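Local coordinates for immunoglobulin-like protein (Pseudomonas aeruginosa, PDB 3N6Y) that is of unknown function but adopts an immunoglobulin-like beta-sandwich fold of the E-set type and probably carries a signal peptide in its natural precursor, at residues 56-61 with 99-104; 66-71 with 120-125. All coordinates share one frame; numbering follows the deposited sequence. Where two conformers were deposited one is given.

Interaction 1. Residues 56-61 with 99-104; sequences YQLSGK and PTDVMA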
loop_
_atom_site.group_PDB
_atom_site.type_symbol
_atom_site.label_atom_id
_atom_site.label_comp_id
_atom_site.label_asym_id
_atom_site.label_seq_id
_atom_site.Cartn_x
_atom_site.Cartn_y
_atom_site.Cartn_z
ATOM N N TYR A 56 -0.091 3.484 8.197
ATOM C CA TYR A 56 1.080 3.746 9.029
ATOM C C TYR A 56 1.204 5.250 9.305
ATOM O O TYR A 56 0.545 6.089 8.655
ATOM C CB TYR A 56 2.375 3.197 8.373
ATOM C CG TYR A 56 2.417 3.344 6.869
ATOM C CD1 TYR A 56 1.891 2.363 6.048
ATOM C CD2 TYR A 56 2.940 4.489 6.266
ATOM C CE1 TYR A 56 1.896 2.498 4.691
ATOM C CE2 TYR A 56 2.964 4.618 4.915
ATOM C CZ TYR A 56 2.414 3.624 4.122
ATOM O OH TYR A 56 2.380 3.729 2.759
ATOM N N GLN A 57 2.037 5.586 10.272
ATOM C CA GLN A 57 2.340 6.976 10.621
ATOM C C GLN A 57 3.821 7.234 10.373
ATOM O O GLN A 57 4.678 6.363 10.676
ATOM C CB GLN A 57 2.012 7.259 12.084
ATOM C CG GLN A 57 0.588 6.963 12.480
ATOM C CD GLN A 57 0.404 7.055 13.979
ATOM O OE1 GLN A 57 0.449 8.137 14.535
ATOM N NE2 GLN A 57 0.264 5.905 14.642
ATOM N N LEU A 58 4.094 8.380 9.737
ATOM C CA LEU A 58 5.455 8.835 9.464
ATOM C C LEU A 58 5.764 10.149 10.195
ATOM O O LEU A 58 5.025 11.139 10.055
ATOM C CB LEU A 58 5.641 9.067 7.968
ATOM C CG LEU A 58 5.485 7.850 7.048
ATOM C CD1 LEU A 58 5.492 8.277 5.534
ATOM C CD2 LEU A 58 6.574 6.789 7.380
ATOM N N SER A 59 6.881 10.154 10.930
ATOM C CA SER A 59 7.432 11.375 11.513
ATOM C C SER A 59 8.433 11.975 10.517
ATOM O O SER A 59 9.000 11.242 9.676
ATOM C CB SER A 59 8.131 11.068 12.843
ATOM O OG SER A 59 9.211 10.136 12.678
ATOM N N GLY A 60 8.666 13.295 10.622
ATOM C CA GLY A 60 9.695 13.967 9.808
ATOM C C GLY A 60 9.296 14.405 8.407
ATOM O O GLY A 60 10.129 14.932 7.650
ATOM N N LYS A 61 8.015 14.237 8.064
ATOM C CA LYS A 61 7.548 14.566 6.719
ATOM C C LYS A 61 7.643 16.085 6.454
ATOM O O LYS A 61 7.139 16.896 7.248
ATOM C CB LYS A 61 6.099 14.113 6.514
ATOM C CG LYS A 61 5.908 12.593 6.520
ATOM C CD LYS A 61 4.475 12.221 6.056
ATOM C CE LYS A 61 3.427 12.535 7.084
ATOM N NZ LYS A 61 2.083 12.252 6.470
ATOM N N PRO A 99 -2.122 12.855 9.183
ATOM C CA PRO A 99 -1.730 12.005 10.332
ATOM C C PRO A 99 -1.333 10.547 9.992
ATOM O O PRO A 99 -0.506 9.968 10.656
ATOM C CB PRO A 99 -2.960 12.056 11.243
ATOM C CG PRO A 99 -4.066 12.459 10.398
ATOM C CD PRO A 99 -3.509 13.341 9.317
ATOM N N THR A 100 -1.940 9.992 8.950
ATOM C CA THR A 100 -1.632 8.651 8.510
ATOM C C THR A 100 -1.372 8.653 7.010
ATOM O O THR A 100 -1.849 9.500 6.260
ATOM C CB THR A 100 -2.756 7.646 8.804
ATOM O OG1 THR A 100 -3.952 8.061 8.152
ATOM C CG2 THR A 100 -3.027 7.556 10.300
ATOM N N ASP A 101 -0.623 7.642 6.598
ATOM C CA ASP A 101 -0.331 7.360 5.205
ATOM C C ASP A 101 -0.787 5.918 4.932
ATOM O O ASP A 101 -0.810 5.119 5.828
ATOM C CB ASP A 101 1.177 7.486 4.970
ATOM C CG ASP A 101 1.659 8.931 5.003
ATOM O OD1 ASP A 101 1.872 9.462 6.110
ATOM O OD2 ASP A 101 1.779 9.521 3.902
ATOM N N VAL A 102 -1.264 5.663 3.733
ATOM C CA VAL A 102 -1.873 4.400 3.343
ATOM C C VAL A 102 -1.252 3.913 2.057
ATOM O O VAL A 102 -0.934 4.686 1.152
ATOM C CB VAL A 102 -3.371 4.573 3.122
ATOM C CG1 VAL A 102 -4.030 3.300 2.529
ATOM C CG2 VAL A 102 -4.072 4.979 4.425
HETATM N N MSE A 103 -1.062 2.617 2.002
HETATM C CA MSE A 103 -0.725 1.912 0.759
HETATM C C MSE A 103 -1.710 0.754 0.634
HETATM O O MSE A 103 -1.612 -0.243 1.351
HETATM C CB MSE A 103 0.711 1.386 0.736
HETATM C CG MSE A 103 0.990 0.674 -0.553
HETATM SE SE MSE A 103 2.846 0.044 -0.558
HETATM C CE MSE A 103 2.717 -0.852 -2.300
ATOM N N ALA A 104 -2.653 0.906 -0.284
ATOM C CA ALA A 104 -3.714 -0.081 -0.466
ATOM C C ALA A 104 -3.951 -0.428 -1.924
ATOM O O ALA A 104 -3.642 0.386 -2.854
ATOM C CB ALA A 104 -5.002 0.371 0.201
HETATM O O HOH W 1 1.676 5.744 1.569
HETATM O O HOH W 2 -0.857 9.959 13.259
HETATM O O HOH W 3 1.847 9.824 8.811
HETATM O O HOH W 4 1.561 12.024 3.633
#
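At one end of the antiparallel sheet of an immunoglobulin-like sandwich, Tyr56 of strand 51-59 pairs with Asp101, the first residue of strand 101-106. The two backbones form a hydrogen-bonded antiparallel pair: Asp101 N reaches Tyr56 O at 2.8 Å, nearly straight, and Tyr56 N reaches Asp101 O at 3.0 Å, somewhat bent. A chi1 of 37° sets the Tyr56 ring between its own N and carbonyl carbon and swings it across the neighbouring strand, where Asp101 O stands 3.6 Å above the ring plane, over its centre. The ring's CE2 approaches Asp101 CB at 3.4 Å, with ring and carboxylate planes only 8° apart. Lys61 and Asp101 reach for each other from opposite directions: the lysine chain bends at chi3 (-73°), and NZ meets the syn lone pair of Asp101 OD1 at 2.8 Å. The same ammonium group also bonds to Val95 O and Ala98 O, while a water joins Lys61 NZ to Asp101 OD2. A second water accepts from Leu58 N and lies 2.7 Å from Asp101 OD1. The salt bridge ties the turn after strand 51-59 to the start of strand 101-106, and the ammonium would probably favour the buried carboxylate's ionised form.

Interaction 2. Residues 66-71 with 120-125; sequences TPLTLL and LMVFQG
Leu71 and Met121 form one of two hydrogen-bonded antiparallel pairs between residues 66-71 and 120-125, on strands 68-74 and 116-124; Thr69 and Phe123 form the other. Each pair is closed by two backbone bonds, among them Leu71 N to Met121 O and Thr69 N to Phe123 O, both 2.8 Å. The tightly packed side is the one bearing Leu68, Leu70 and Val122, all buried. Here Leu68 sends CD1 against Val122 CG1 at 3.9 Å and its other methyl, CD2, towards CB of Gln124. The face bearing Thr69, Leu71 and Phe123 is more open to solvent, though Met121 on it is buried. With its CG anti to the backbone N (chi1 178°), Leu71 brings CD2 to 4.0 Å from CE1 of the Phe123 ring, while Thr69 O lies at that ring's edge. At the loose end by Thr66 and Gly125, polar groups take over: the extended Gln124 chain carries NE2 to Thr66 O at 2.8 Å, in the carbonyl plane on a lone pair and almost straight (176°). A water there bridges Pro67 O, Thr69 OG1 and Gly125 N. Strands 84-92 and 127-136 flank the pair within the mixed sheet, through backbone bonds such as Leu70 with Val90 and Val122 with Ala130, and Met54, Tyr56 and Leu58 of strand 51-59 pack on the Leu68 and Val122 face.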
loop_
_atom_site.group_PDB
_atom_site.type_symbol
_atom_site.label_atom_id
_atom_site.label_comp_id
_atom_site.label_asym_id
_atom_site.label_seq_id
_atom_site.Cartn_x
_atom_site.Cartn_y
_atom_site.Cartn_z
ATOM N N THR A 66 11.963 13.770 -0.579
ATOM C CA THR A 66 11.757 12.738 -1.597
ATOM C C THR A 66 10.392 12.069 -1.323
ATOM O O THR A 66 10.100 11.670 -0.202
ATOM C CB THR A 66 12.878 11.704 -1.542
ATOM O OG1 THR A 66 14.147 12.347 -1.776
ATOM C CG2 THR A 66 12.706 10.533 -2.560
ATOM N N PRO A 67 9.550 11.980 -2.354
ATOM C CA PRO A 67 8.259 11.328 -2.220
ATOM C C PRO A 67 8.377 9.836 -1.952
ATOM O O PRO A 67 9.496 9.250 -1.959
ATOM C CB PRO A 67 7.630 11.593 -3.584
ATOM C CG PRO A 67 8.775 11.430 -4.470
ATOM C CD PRO A 67 9.872 12.194 -3.767
ATOM N N LEU A 68 7.237 9.236 -1.624
ATOM C CA LEU A 68 7.201 7.811 -1.440
ATOM C C LEU A 68 7.049 7.123 -2.783
ATOM O O LEU A 68 6.417 7.614 -3.692
ATOM C CB LEU A 68 6.061 7.390 -0.519
ATOM C CG LEU A 68 6.067 7.970 0.889
ATOM C CD1 LEU A 68 4.834 7.378 1.664
ATOM C CD2 LEU A 68 7.440 7.680 1.575
ATOM N N THR A 69 7.649 5.948 -2.891
ATOM C CA THR A 69 7.379 5.016 -3.990
ATOM C C THR A 69 6.633 3.821 -3.360
ATOM O O THR A 69 7.166 3.101 -2.481
ATOM C CB THR A 69 8.653 4.525 -4.680
ATOM O OG1 THR A 69 9.395 5.629 -5.229
ATOM C CG2 THR A 69 8.294 3.589 -5.858
ATOM N N LEU A 70 5.396 3.611 -3.806
ATOM C CA LEU A 70 4.606 2.449 -3.383
ATOM C C LEU A 70 4.777 1.389 -4.458
ATOM O O LEU A 70 4.277 1.555 -5.590
ATOM C CB LEU A 70 3.112 2.756 -3.216
ATOM C CG LEU A 70 2.578 3.575 -2.033
ATOM C CD1 LEU A 70 3.380 4.879 -1.805
ATOM C CD2 LEU A 70 1.130 3.951 -2.292
ATOM N N LEU A 71 5.468 0.326 -4.105
ATOM C CA LEU A 71 5.822 -0.741 -5.047
ATOM C C LEU A 71 4.943 -1.921 -4.736
ATOM O O LEU A 71 5.088 -2.553 -3.710
ATOM C CB LEU A 71 7.280 -1.150 -4.900
ATOM C CG LEU A 71 7.677 -2.293 -5.841
ATOM C CD1 LEU A 71 7.538 -1.827 -7.352
ATOM C CD2 LEU A 71 9.088 -2.787 -5.514
ATOM N N LEU A 120 3.463 -5.713 -0.897
ATOM C CA LEU A 120 3.299 -4.258 -0.926
ATOM C C LEU A 120 4.417 -3.644 -0.114
ATOM O O LEU A 120 4.647 -4.034 1.049
ATOM C CB LEU A 120 1.947 -3.886 -0.294
ATOM C CG LEU A 120 0.741 -3.901 -1.267
ATOM C CD1 LEU A 120 0.587 -5.229 -2.013
ATOM C CD2 LEU A 120 -0.529 -3.612 -0.508
HETATM N N MSE A 121 5.174 -2.781 -0.741
HETATM C CA MSE A 121 6.394 -2.212 -0.178
HETATM C C MSE A 121 6.361 -0.719 -0.340
HETATM O O MSE A 121 6.176 -0.219 -1.453
HETATM C CB MSE A 121 7.630 -2.823 -0.888
HETATM C CG MSE A 121 7.652 -4.329 -0.850
HETATM SE SE MSE A 121 9.161 -5.000 -1.915
HETATM C CE MSE A 121 10.495 -5.011 -0.460
ATOM N N VAL A 122 6.523 -0.004 0.781
ATOM C CA VAL A 122 6.670 1.435 0.782
ATOM C C VAL A 122 8.135 1.837 0.936
ATOM O O VAL A 122 8.765 1.529 1.926
ATOM C CB VAL A 122 5.918 2.126 1.974
ATOM C CG1 VAL A 122 5.987 3.668 1.786
ATOM C CG2 VAL A 122 4.532 1.660 2.068
ATOM N N PHE A 123 8.625 2.561 -0.083
ATOM C CA PHE A 123 9.997 3.070 -0.088
ATOM C C PHE A 123 10.025 4.590 -0.069
ATOM O O PHE A 123 9.125 5.275 -0.634
ATOM C CB PHE A 123 10.706 2.664 -1.385
ATOM C CG PHE A 123 11.004 1.206 -1.489
ATOM C CD1 PHE A 123 10.102 0.279 -2.035
ATOM C CD2 PHE A 123 12.212 0.743 -1.069
ATOM C CE1 PHE A 123 10.423 -1.079 -2.111
ATOM C CE2 PHE A 123 12.525 -0.639 -1.126
ATOM C CZ PHE A 123 11.630 -1.519 -1.670
ATOM N N GLN A 124 11.112 5.147 0.475
ATOM C CA GLN A 124 11.467 6.542 0.146
ATOM C C GLN A 124 12.835 6.458 -0.544
ATOM O O GLN A 124 13.845 6.125 0.148
ATOM C CB GLN A 124 11.535 7.410 1.393
ATOM C CG GLN A 124 11.815 8.842 1.025
ATOM C CD GLN A 124 12.082 9.762 2.193
ATOM O OE1 GLN A 124 12.780 9.415 3.152
ATOM N NE2 GLN A 124 11.553 10.994 2.089
ATOM N N GLY A 125 12.886 6.709 -1.860
ATOM C CA GLY A 125 14.113 6.459 -2.608
ATOM C C GLY A 125 14.441 4.979 -2.508
ATOM O O GLY A 125 13.571 4.139 -2.765
HETATM O O HOH W 5 10.748 7.399 -3.514
#

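Overall arrangement
The two contacts belong to different sheets of the sandwich, with centres about 11 Å apart, and their segments alternate along the chain. Interaction 1 is a single bridged pair at a strand end, where a buried salt bridge and waters add to the backbone bonds; interaction 2 is a longer pairing inside the mixed sheet, with apolar side chains on both faces of the sheet and polar groups at one end. Both are partly buried, each combining core residues with exposed ones. They meet between the sheets: SE of Met103, a selenomethionine, lies 3.5 Å from Val122 CG2. Tyr56, Met103 and Leu58 thus face the Leu68 and Val122 side of interaction 2, with the Lys61-Asp101 salt bridge beside that apolar interior.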